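PDB 3VU1: putative uncharacterized protein PH0242 from Pyrococcus horikoshii, which is the oligosaccharyltransferase AglB, represented here by its C-terminal globular domain with a bound calcium ion. Local coordinates for residues W13-K18 against Y240-V245; F87-N92 against V214-G219. One frame throughout, in Å; residues are numbered along the deposited sequence.

Contact 1 of 2, residues W13-K18 against Y240-V245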
loop_
_atom_site.group_PDB
_atom_site.type_symbol
_atom_site.label_atom_id
_atom_site.label_comp_id
_atom_site.label_asym_id
_atom_site.label_seq_id
_atom_site.Cartn_x
_atom_site.Cartn_y
_atom_site.Cartn_z
ATOM N N TRP A 13 2.375 -15.899 -10.523
ATOM C CA TRP A 13 1.334 -15.076 -11.159
ATOM C C TRP A 13 0.110 -15.800 -11.608
ATOM O O TRP A 13 -1.006 -15.273 -11.507
ATOM C CB TRP A 13 1.916 -14.276 -12.333
ATOM C CG TRP A 13 2.602 -13.031 -11.871
ATOM C CD1 TRP A 13 3.959 -12.840 -11.595
ATOM C CD2 TRP A 13 1.966 -11.759 -11.569
ATOM N NE1 TRP A 13 4.207 -11.545 -11.180
ATOM C CE2 TRP A 13 3.045 -10.850 -11.124
ATOM C CE3 TRP A 13 0.678 -11.288 -11.642
ATOM C CZ2 TRP A 13 2.795 -9.547 -10.770
ATOM C CZ3 TRP A 13 0.436 -9.957 -11.286
ATOM C CH2 TRP A 13 1.463 -9.112 -10.866
ATOM N N GLU A 14 0.301 -16.997 -12.151
ATOM C CA GLU A 14 -0.831 -17.766 -12.666
ATOM C C GLU A 14 -1.728 -18.156 -11.505
ATOM O O GLU A 14 -2.957 -18.020 -11.606
ATOM C CB GLU A 14 -0.376 -18.992 -13.454
ATOM C CG GLU A 14 0.737 -18.692 -14.449
ATOM C CD GLU A 14 0.962 -19.794 -15.464
ATOM O OE1 GLU A 14 0.720 -21.007 -15.175
ATOM O OE2 GLU A 14 1.407 -19.435 -16.570
ATOM N N GLN A 15 -1.106 -18.588 -10.399
ATOM C CA GLN A 15 -1.834 -18.959 -9.201
ATOM C C GLN A 15 -2.527 -17.772 -8.539
ATOM O O GLN A 15 -3.641 -17.892 -8.010
ATOM C CB GLN A 15 -0.909 -19.630 -8.194
ATOM C CG GLN A 15 -0.440 -21.001 -8.613
ATOM C CD GLN A 15 0.628 -20.954 -9.705
ATOM O OE1 GLN A 15 1.372 -19.972 -9.856
ATOM N NE2 GLN A 15 0.701 -22.015 -10.473
ATOM N N ALA A 16 -1.858 -16.626 -8.554
ATOM C CA ALA A 16 -2.382 -15.422 -7.911
ATOM C C ALA A 16 -3.602 -14.910 -8.625
ATOM O O ALA A 16 -4.589 -14.578 -7.981
ATOM C CB ALA A 16 -1.312 -14.343 -7.808
ATOM N N LEU A 17 -3.561 -14.846 -9.949
ATOM C CA LEU A 17 -4.738 -14.371 -10.681
ATOM C C LEU A 17 -5.902 -15.312 -10.508
ATOM O O LEU A 17 -7.043 -14.854 -10.401
ATOM C CB LEU A 17 -4.459 -14.167 -12.164
ATOM C CG LEU A 17 -3.500 -13.042 -12.516
ATOM C CD1 LEU A 17 -3.781 -12.646 -13.958
ATOM C CD2 LEU A 17 -3.648 -11.849 -11.582
ATOM N N LYS A 18 -5.611 -16.617 -10.499
ATOM C CA LYS A 18 -6.631 -17.633 -10.294
ATOM C C LYS A 18 -7.291 -17.383 -8.940
ATOM O O LYS A 18 -8.520 -17.365 -8.835
ATOM C CB LYS A 18 -6.035 -19.042 -10.371
ATOM C CG LYS A 18 -7.013 -20.183 -10.106
ATOM C CD LYS A 18 -6.200 -21.381 -9.626
ATOM C CE LYS A 18 -7.001 -22.404 -8.818
ATOM N NZ LYS A 18 -8.039 -23.096 -9.638
ATOM N N TYR A 240 -2.788 -14.117 0.275
ATOM C CA TYR A 240 -2.409 -15.241 -0.589
ATOM C C TYR A 240 -0.973 -15.054 -1.009
ATOM O O TYR A 240 -0.546 -13.921 -1.263
ATOM C CB TYR A 240 -3.287 -15.312 -1.838
ATOM C CG TYR A 240 -3.017 -16.519 -2.705
ATOM C CD1 TYR A 240 -2.280 -16.422 -3.888
ATOM C CD2 TYR A 240 -3.505 -17.761 -2.345
ATOM C CE1 TYR A 240 -2.042 -17.543 -4.677
ATOM C CE2 TYR A 240 -3.286 -18.876 -3.118
ATOM C CZ TYR A 240 -2.553 -18.783 -4.274
ATOM O OH TYR A 240 -2.350 -19.948 -4.998
ATOM N N GLN A 241 -0.236 -16.159 -1.063
ATOM C CA GLN A 241 1.121 -16.198 -1.607
ATOM C C GLN A 241 1.421 -17.478 -2.357
ATOM O O GLN A 241 0.872 -18.541 -2.062
ATOM C CB GLN A 241 2.219 -15.970 -0.568
ATOM C CG GLN A 241 2.019 -16.602 0.794
ATOM C CD GLN A 241 2.685 -15.780 1.894
ATOM O OE1 GLN A 241 2.005 -15.205 2.770
ATOM N NE2 GLN A 241 4.023 -15.686 1.832
ATOM N N TYR A 242 2.306 -17.347 -3.339
ATOM C CA TYR A 242 2.683 -18.425 -4.200
ATOM C C TYR A 242 3.921 -18.012 -4.971
ATOM O O TYR A 242 3.992 -16.909 -5.547
ATOM C CB TYR A 242 1.544 -18.812 -5.141
ATOM C CG TYR A 242 1.685 -20.253 -5.519
ATOM C CD1 TYR A 242 0.960 -21.262 -4.849
ATOM C CD2 TYR A 242 2.618 -20.637 -6.487
ATOM C CE1 TYR A 242 1.142 -22.606 -5.183
ATOM C CE2 TYR A 242 2.800 -21.963 -6.829
ATOM C CZ TYR A 242 2.072 -22.939 -6.181
ATOM O OH TYR A 242 2.305 -24.232 -6.557
ATOM N N GLY A 243 4.915 -18.888 -4.984
ATOM C CA GLY A 243 6.122 -18.573 -5.717
ATOM C C GLY A 243 6.696 -17.272 -5.214
ATOM O O GLY A 243 7.003 -17.145 -4.022
ATOM N N SER A 244 6.818 -16.303 -6.119
ATOM C CA SER A 244 7.369 -14.991 -5.802
ATOM C C SER A 244 6.281 -13.903 -5.787
ATOM O O SER A 244 6.587 -12.734 -6.010
ATOM C CB SER A 244 8.375 -14.616 -6.858
ATOM O OG SER A 244 9.479 -15.475 -6.850
ATOM N N VAL A 245 5.025 -14.281 -5.558
ATOM C CA VAL A 245 3.956 -13.324 -5.546
ATOM C C VAL A 245 3.231 -13.357 -4.193
ATOM O O VAL A 245 2.782 -14.420 -3.735
ATOM C CB VAL A 245 2.914 -13.593 -6.662
ATOM C CG1 VAL A 245 1.708 -12.696 -6.504
ATOM C CG2 VAL A 245 3.500 -13.396 -8.049
#

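Contact 2 of 2, residues F87-N92 against V214-G219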
loop_
_atom_site.group_PDB
_atom_site.type_symbol
_atom_site.label_atom_id
_atom_site.label_comp_id
_atom_site.label_asym_id
_atom_site.label_seq_id
_atom_site.Cartn_x
_atom_site.Cartn_y
_atom_site.Cartn_z
ATOM N N PHE A 87 -3.070 -5.200 -3.489
ATOM C CA PHE A 87 -1.823 -4.759 -4.003
ATOM C C PHE A 87 -0.944 -5.993 -4.103
ATOM O O PHE A 87 -0.699 -6.687 -3.105
ATOM C CB PHE A 87 -1.192 -3.710 -3.084
ATOM C CG PHE A 87 -0.084 -2.947 -3.738
ATOM C CD1 PHE A 87 -0.232 -1.602 -4.022
ATOM C CD2 PHE A 87 1.087 -3.586 -4.135
ATOM C CE1 PHE A 87 0.781 -0.898 -4.651
ATOM C CE2 PHE A 87 2.100 -2.886 -4.774
ATOM C CZ PHE A 87 1.945 -1.532 -5.028
ATOM N N ILE A 88 -0.457 -6.244 -5.312
ATOM C CA ILE A 88 0.344 -7.423 -5.584
ATOM C C ILE A 88 1.830 -7.108 -5.556
ATOM O O ILE A 88 2.324 -6.236 -6.287
ATOM C CB ILE A 88 -0.023 -8.040 -6.926
ATOM C CG1 ILE A 88 -1.489 -8.440 -6.898
ATOM C CG2 ILE A 88 0.858 -9.231 -7.174
ATOM C CD1 ILE A 88 -2.062 -8.797 -8.267
ATOM N N ILE A 89 2.539 -7.822 -4.699
ATOM C CA ILE A 89 3.960 -7.612 -4.538
ATOM C C ILE A 89 4.670 -8.791 -5.163
ATOM O O ILE A 89 4.300 -9.955 -4.953
ATOM C CB ILE A 89 4.320 -7.436 -3.069
ATOM C CG1 ILE A 89 3.736 -6.110 -2.576
ATOM C CG2 ILE A 89 5.821 -7.526 -2.858
ATOM C CD1 ILE A 89 4.414 -4.847 -3.090
ATOM N N TYR A 90 5.677 -8.475 -5.957
ATOM C CA TYR A 90 6.358 -9.459 -6.759
ATOM C C TYR A 90 7.834 -9.432 -6.404
ATOM O O TYR A 90 8.538 -8.474 -6.724
ATOM C CB TYR A 90 6.127 -9.106 -8.231
ATOM C CG TYR A 90 6.648 -10.115 -9.232
ATOM C CD1 TYR A 90 6.670 -11.480 -8.930
ATOM C CD2 TYR A 90 7.093 -9.708 -10.496
ATOM C CE1 TYR A 90 7.138 -12.399 -9.838
ATOM C CE2 TYR A 90 7.555 -10.626 -11.419
ATOM C CZ TYR A 90 7.572 -11.972 -11.086
ATOM O OH TYR A 90 8.049 -12.914 -11.972
ATOM N N LEU A 91 8.321 -10.483 -5.749
ATOM C CA LEU A 91 9.730 -10.514 -5.338
ATOM C C LEU A 91 10.738 -10.243 -6.447
ATOM O O LEU A 91 11.815 -9.711 -6.197
ATOM C CB LEU A 91 10.059 -11.809 -4.624
ATOM C CG LEU A 91 9.744 -11.756 -3.121
ATOM C CD1 LEU A 91 8.241 -11.677 -2.846
ATOM C CD2 LEU A 91 10.354 -12.976 -2.468
ATOM N N ASN A 92 10.383 -10.559 -7.685
ATOM C CA ASN A 92 11.304 -10.347 -8.799
ATOM C C ASN A 92 11.462 -8.899 -9.208
ATOM O O ASN A 92 12.361 -8.581 -9.992
ATOM C CB ASN A 92 10.886 -11.198 -9.972
ATOM C CG ASN A 92 11.085 -12.671 -9.689
ATOM O OD1 ASN A 92 11.967 -13.024 -8.906
ATOM N ND2 ASN A 92 10.252 -13.543 -10.296
ATOM N N VAL A 214 10.952 -3.583 0.210
ATOM C CA VAL A 214 11.800 -4.446 1.005
ATOM C C VAL A 214 11.000 -5.058 2.160
ATOM O O VAL A 214 11.112 -6.254 2.405
ATOM C CB VAL A 214 13.023 -3.665 1.529
ATOM C CG1 VAL A 214 13.674 -4.408 2.671
ATOM C CG2 VAL A 214 14.042 -3.440 0.421
ATOM N N LYS A 215 10.171 -4.255 2.841
ATOM C CA LYS A 215 9.347 -4.748 3.939
ATOM C C LYS A 215 8.356 -5.796 3.469
ATOM O O LYS A 215 8.255 -6.853 4.072
ATOM C CB LYS A 215 8.541 -3.630 4.619
ATOM C CG LYS A 215 9.294 -2.481 5.277
ATOM C CD LYS A 215 8.260 -1.571 5.967
ATOM C CE LYS A 215 8.845 -0.246 6.436
ATOM N NZ LYS A 215 9.172 0.731 5.347
ATOM N N LEU A 216 7.602 -5.490 2.420
ATOM C CA LEU A 216 6.495 -6.340 1.997
ATOM C C LEU A 216 6.912 -7.513 1.112
ATOM O O LEU A 216 6.220 -8.524 1.083
ATOM C CB LEU A 216 5.421 -5.525 1.270
ATOM C CG LEU A 216 4.694 -4.393 2.028
ATOM C CD1 LEU A 216 3.876 -3.550 1.057
ATOM C CD2 LEU A 216 3.820 -4.889 3.176
ATOM N N ALA A 217 8.014 -7.369 0.375
ATOM C CA ALA A 217 8.541 -8.467 -0.449
ATOM C C ALA A 217 9.211 -9.556 0.403
ATOM O O ALA A 217 9.102 -10.740 0.102
ATOM C CB ALA A 217 9.528 -7.947 -1.490
ATOM N N PHE A 218 9.898 -9.143 1.464
ATOM C CA PHE A 218 10.779 -10.039 2.161
ATOM C C PHE A 218 10.459 -10.153 3.632
ATOM O O PHE A 218 11.276 -10.643 4.371
ATOM C CB PHE A 218 12.217 -9.577 1.964
ATOM C CG PHE A 218 12.565 -9.319 0.521
ATOM C CD1 PHE A 218 12.937 -8.048 0.095
ATOM C CD2 PHE A 218 12.490 -10.351 -0.432
ATOM C CE1 PHE A 218 13.237 -7.805 -1.252
ATOM C CE2 PHE A 218 12.793 -10.113 -1.777
ATOM C CZ PHE A 218 13.157 -8.834 -2.190
ATOM N N GLY A 219 9.272 -9.729 4.059
ATOM C CA GLY A 219 8.969 -9.586 5.489
ATOM C C GLY A 219 10.141 -9.083 6.336
ATOM O O GLY A 219 10.575 -9.777 7.254
#

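Contact 1 of 2, residues W13-K18 against Y240-V245
Gln15, Trp13 and Ala16 of helix 13-23 settle on Tyr240, Tyr242 and Val245 at the end of a β-hairpin with a two-residue type II' turn (Gly243 and Ser244 at its corners), which joins strands 236-242 and 245-250 of the four-stranded mixed sheet. The short segments run nearly antiparallel, at 158°, with their axes 8.0 Å apart. Gln15 lies flat against Tyr242. CG of Gln15 sits over the centre of the Tyr242 ring, 3.7 Å from its centroid, in a CH-pi contact. The chain bends at chi2, which brings the terminal amide down over CD2 and CE2, its plane only 20° from that of the ring. A glutamine suits this partly exposed place because its methylenes and flat amide can lie on an aromatic face. The valine, by contrast, comes at Trp13 roughly perpendicular to the direction of its side chain: CG2 of Val245 stands over the five-membered ring, 3.7 Å from its centroid, toward the rim. The two valine branches divide the work. With CG1 anti to the backbone N (chi1 172°), CG1 reaches CB of Ala16, 3.7 Å away, while CG2 goes to the indole; the small alanine lets the helix come close. Trp13 also stacks on Tyr36 and meets Trp34 and Tyr90 edge-to-face, so the valine joins an aromatic cluster. Tyr240, stacked on Trp19 farther along the helix, comes obliquely to Ala16 CA with its CE1. In the turn, Gly243 has positive phi, which a residue without a side chain adopts easily. Two backbone bonds close the hairpin, Val245 N to Tyr242 O and Tyr242 N to Val245 O, and the hydroxyl of Tyr240 ends 3.5 Å from CB of Gln15.

Contact 2 of 2, residues F87-N92 against V214-G219
Leu91, just past strand 86-90, meets Ala217 and Phe218 of helix 212-218. From CB, the torsions chi1 (-86°) and chi2 (68°) carry the branch toward the helix although CB itself starts off across it. CG lies 3.7 Å from CE2 of Phe218 and 4.1 Å from CB of Ala217. CG and both methyls gather round the carbonyl O of Ala217, and CD2, like CG, also touches the Phe218 ring, 3.8 Å from CE2. The two side chains lie alongside with their ends heading opposite ways; leucine's branched end is apolar and can pack on both the Phe218 ring and Ala217. Two residues earlier, Ile89 aims its CB directly at the helix. Its CG2 packs on Ala217 CA at 3.8 Å and its CG1 on Leu216 CB at 4.2 Å, a β-branched residue well suited to a strand covered by a helix. Ala217, with one methyl, lets both side chains come in, and Leu216 continues the apolar surface to Phe67 and Phe233. Leu216 O is hydrogen-bonded to Tyr248 OH on the neighbouring strand 245-250, but no hydrogen bond links these two segments, so apolar packing and the exclusion of water probably dominate between them.

The centres of contact 1 and contact 2 lie about 12 Å apart on one four-stranded mixed sheet, where strand 86-90 pairs with strand 245-250. Helix 13-23 packs on the face carrying Ile88 and Tyr90, and helix 212-218 on the opposite face, reached by Ile89, so the sheet is covered on both sides. The two contacts touch directly: Ser244 O is 2.9 Å from Leu91 N, a probable hydrogen bond, and Val245 packs on Ile88. Along the chain the order is 13-18, 87-92, 214-219, 240-245. Both segments of contact 2 thus come between those of contact 1, and chain parts 222 and 122 residues apart meet on one sheet.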